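Local atomic coordinates of uncharacterized protein Atu2773 (Agrobacterium tumefaciens, PDB entry 2QV5), a protein that is of unknown function but belongs to the divergent polysaccharide deacetylase family, so it may act on carbohydrate or be a non-catalytic relative of such enzymes. Residues N97-A105 / R115-I123. Residues are numbered along the deposited sequence; the frame is centred on the assembly and turned at random.
Sequences NPGPDTLLA and RLHRSMAKI
With CG anti to its carbonyl carbon (chi1 -81°), D101 swings its carboxylate off the loop to cross, at about a right angle, R118, whose chain bends at chi3 (-73°) and turns the guanidinium back over the helix. R118 NE donates to D101 OD1 at 2.9 Å, on the syn side, though somewhat out of the carboxylate plane, and R118 NH2 adds a weak bond to the same OD1 at 3.2 Å. Because both N-H groups use one oxygen and the planes are turned 41° apart, this is not the flat two-oxygen pairing of a carboxylate with an arginine. The other oxygen serves K122, whose extended chain brings NZ to 3.8 Å from D101 OD2, a long salt bridge that a water closes by joining OD2, K122 NZ and S119 OG. A second water donates to D101 O and R115 O and accepts from S119 OG; a serine hydroxyl suits this place because it can donate to one water and accept from the other. R115, extended from CG to NE, lies along the loop instead: its CD packs 3.4 Å from T102 O, which sits over one guanidinium face, while L104 CG touches NH2 and the charge is paired with D107. On the buried flank, where a branched apolar side chain fits, L103 CD1 rests 3.8 Å from R115 CB and CD2 lies 4.5 Å from L116 CB. D101 is third in the type I turn G99-T102, within which T102 OG1 donates to G99 O. Loop and helix 109-120 belong to the beta-alpha-beta crossover from strand 82-88 to its parallel neighbour 128-131, and the chemistry joining them implies an aspartate probably kept ionised by two cationic partners, with water completing the polar seam.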
loop_
_atom_site.group_PDB
_atom_site.type_symbol
_atom_site.label_atom_id
_atom_site.label_comp_id
_atom_site.label_asym_id
_atom_site.label_seq_id
_atom_site.Cartn_x
_atom_site.Cartn_y
_atom_site.Cartn_z
ATOM N N ASN A 97 16.654 6.378 -9.291
ATOM C CA ASN A 97 16.234 5.151 -9.958
ATOM C C ASN A 97 15.863 4.052 -8.960
ATOM O O ASN A 97 16.737 3.508 -8.280
ATOM C CB ASN A 97 17.321 4.666 -10.926
ATOM C CG ASN A 97 16.805 3.652 -11.946
ATOM O OD1 ASN A 97 15.636 3.262 -11.935
ATOM N ND2 ASN A 97 17.690 3.224 -12.840
ATOM N N PRO A 98 14.557 3.726 -8.867
ATOM C CA PRO A 98 14.062 2.643 -8.009
ATOM C C PRO A 98 14.480 1.231 -8.456
ATOM O O PRO A 98 14.409 0.290 -7.660
ATOM C CB PRO A 98 12.533 2.797 -8.094
ATOM C CG PRO A 98 12.299 4.172 -8.634
ATOM C CD PRO A 98 13.450 4.413 -9.554
ATOM N N GLY A 99 14.900 1.086 -9.711
ATOM C CA GLY A 99 15.355 -0.203 -10.232
ATOM C C GLY A 99 14.973 -0.443 -11.682
ATOM O O GLY A 99 14.418 0.445 -12.332
ATOM N N PRO A 100 15.274 -1.648 -12.204
ATOM C CA PRO A 100 15.005 -2.002 -13.604
ATOM C C PRO A 100 13.522 -2.218 -13.953
ATOM O O PRO A 100 13.137 -2.046 -15.112
ATOM C CB PRO A 100 15.793 -3.304 -13.791
ATOM C CG PRO A 100 15.862 -3.901 -12.430
ATOM C CD PRO A 100 15.926 -2.750 -11.470
ATOM N N ASP A 101 12.704 -2.587 -12.969
ATOM C CA ASP A 101 11.279 -2.830 -13.209
ATOM C C ASP A 101 10.396 -1.592 -12.990
ATOM O O ASP A 101 9.175 -1.710 -12.870
ATOM C CB ASP A 101 10.786 -4.016 -12.367
ATOM C CG ASP A 101 11.120 -5.366 -12.994
ATOM O OD1 ASP A 101 11.236 -5.441 -14.238
ATOM O OD2 ASP A 101 11.258 -6.358 -12.245
ATOM N N THR A 102 11.025 -0.416 -12.946
ATOM C CA THR A 102 10.330 0.868 -12.786
ATOM C C THR A 102 9.505 1.183 -14.031
ATOM O O THR A 102 10.020 1.135 -15.152
ATOM C CB THR A 102 11.339 2.015 -12.500
ATOM O OG1 THR A 102 12.232 1.618 -11.458
ATOM C CG2 THR A 102 10.627 3.284 -12.071
ATOM N N LEU A 103 8.219 1.481 -13.838
ATOM C CA LEU A 103 7.348 1.827 -14.964
ATOM C C LEU A 103 7.643 3.269 -15.382
ATOM O O LEU A 103 7.796 4.154 -14.527
ATOM C CB LEU A 103 5.867 1.621 -14.608
ATOM C CG LEU A 103 5.278 0.192 -14.613
ATOM C CD1 LEU A 103 5.962 -0.767 -13.671
ATOM C CD2 LEU A 103 3.800 0.233 -14.270
ATOM N N LEU A 104 7.755 3.486 -16.693
ATOM C CA LEU A 104 8.182 4.773 -17.241
ATOM C C LEU A 104 7.097 5.402 -18.095
ATOM O O LEU A 104 6.467 4.723 -18.915
ATOM C CB LEU A 104 9.484 4.615 -18.048
ATOM C CG LEU A 104 10.669 3.956 -17.329
ATOM C CD1 LEU A 104 11.821 3.681 -18.284
ATOM C CD2 LEU A 104 11.141 4.798 -16.140
ATOM N N ALA A 105 6.896 6.705 -17.898
ATOM C CA ALA A 105 5.848 7.468 -18.574
ATOM C C ALA A 105 5.912 7.436 -20.110
ATOM O O ALA A 105 4.873 7.425 -20.771
ATOM C CB ALA A 105 5.829 8.909 -18.065
ATOM N N ARG A 115 6.647 -5.115 -17.132
ATOM C CA ARG A 115 7.373 -4.732 -15.925
ATOM C C ARG A 115 6.521 -4.952 -14.687
ATOM O O ARG A 115 7.015 -5.449 -13.681
ATOM C CB ARG A 115 7.761 -3.257 -15.989
ATOM C CG ARG A 115 9.015 -2.993 -16.790
ATOM C CD ARG A 115 9.158 -1.524 -17.076
ATOM N NE ARG A 115 10.331 -1.266 -17.904
ATOM C CZ ARG A 115 10.453 -0.222 -18.713
ATOM N NH1 ARG A 115 11.554 -0.069 -19.435
ATOM N NH2 ARG A 115 9.468 0.662 -18.811
ATOM N N LEU A 116 5.259 -4.532 -14.783
ATOM C CA LEU A 116 4.244 -4.719 -13.747
ATOM C C LEU A 116 4.067 -6.187 -13.394
ATOM O O LEU A 116 4.078 -6.558 -12.223
ATOM C CB LEU A 116 2.908 -4.159 -14.240
ATOM C CG LEU A 116 1.684 -4.329 -13.342
ATOM C CD1 LEU A 116 1.926 -3.593 -12.020
ATOM C CD2 LEU A 116 0.405 -3.824 -14.001
ATOM N N HIS A 117 3.912 -7.015 -14.423
ATOM C CA HIS A 117 3.729 -8.459 -14.262
ATOM C C HIS A 117 4.916 -9.142 -13.602
ATOM O O HIS A 117 4.739 -10.092 -12.837
ATOM C CB HIS A 117 3.433 -9.100 -15.617
ATOM C CG HIS A 117 2.057 -8.821 -16.133
ATOM N ND1 HIS A 117 1.584 -9.358 -17.311
ATOM C CD2 HIS A 117 1.044 -8.075 -15.626
ATOM C CE1 HIS A 117 0.344 -8.948 -17.514
ATOM N NE2 HIS A 117 -0.005 -8.165 -16.509
ATOM N N ARG A 118 6.124 -8.667 -13.890
ATOM C CA ARG A 118 7.304 -9.185 -13.225
ATOM C C ARG A 118 7.266 -8.923 -11.716
ATOM O O ARG A 118 7.571 -9.814 -10.934
ATOM C CB ARG A 118 8.579 -8.614 -13.847
ATOM C CG ARG A 118 8.910 -9.241 -15.192
ATOM C CD ARG A 118 10.372 -9.041 -15.555
ATOM N NE ARG A 118 10.713 -7.666 -15.942
ATOM C CZ ARG A 118 10.436 -7.102 -17.120
ATOM N NH1 ARG A 118 9.781 -7.766 -18.069
ATOM N NH2 ARG A 118 10.818 -5.855 -17.350
ATOM N N SER A 119 6.874 -7.714 -11.316
ATOM C CA SER A 119 6.725 -7.389 -9.888
ATOM C C SER A 119 5.607 -8.194 -9.218
ATOM O O SER A 119 5.801 -8.721 -8.116
ATOM C CB SER A 119 6.461 -5.903 -9.702
ATOM O OG SER A 119 7.627 -5.141 -9.965
ATOM N N MET A 120 4.463 -8.293 -9.904
ATOM C CA MET A 120 3.255 -8.989 -9.434
ATOM C C MET A 120 3.508 -10.444 -9.051
ATOM O O MET A 120 2.876 -10.984 -8.151
ATOM C CB MET A 120 2.148 -8.926 -10.504
ATOM C CG MET A 120 1.317 -7.651 -10.542
ATOM S SD MET A 120 -0.075 -7.754 -11.717
ATOM C CE MET A 120 -0.933 -6.242 -11.298
ATOM N N ALA A 121 4.451 -11.070 -9.748
ATOM C CA ALA A 121 4.728 -12.491 -9.583
ATOM C C ALA A 121 5.668 -12.796 -8.417
ATOM O O ALA A 121 5.880 -13.962 -8.078
ATOM C CB ALA A 121 5.299 -13.052 -10.898
ATOM N N LYS A 122 6.219 -11.759 -7.790
ATOM C CA LYS A 122 7.233 -11.963 -6.750
ATOM C C LYS A 122 6.699 -12.377 -5.384
ATOM O O LYS A 122 7.414 -13.010 -4.604
ATOM C CB LYS A 122 8.132 -10.739 -6.638
ATOM C CG LYS A 122 9.147 -10.668 -7.770
ATOM C CD LYS A 122 9.906 -9.377 -7.721
ATOM C CE LYS A 122 10.926 -9.308 -8.840
ATOM N NZ LYS A 122 11.593 -7.979 -8.832
ATOM N N ILE A 123 5.454 -11.999 -5.088
ATOM C CA ILE A 123 4.735 -12.478 -3.907
ATOM C C ILE A 123 3.311 -12.900 -4.289
ATOM O O ILE A 123 2.889 -12.729 -5.421
ATOM C CB ILE A 123 4.645 -11.416 -2.770
ATOM C CG1 ILE A 123 3.980 -10.127 -3.256
ATOM C CG2 ILE A 123 6.035 -11.109 -2.168
ATOM C CD1 ILE A 123 3.487 -9.254 -2.112
HETATM O O HOH W 1 7.279 -3.223 -11.652
HETATM O O HOH W 2 9.997 -6.221 -9.833
#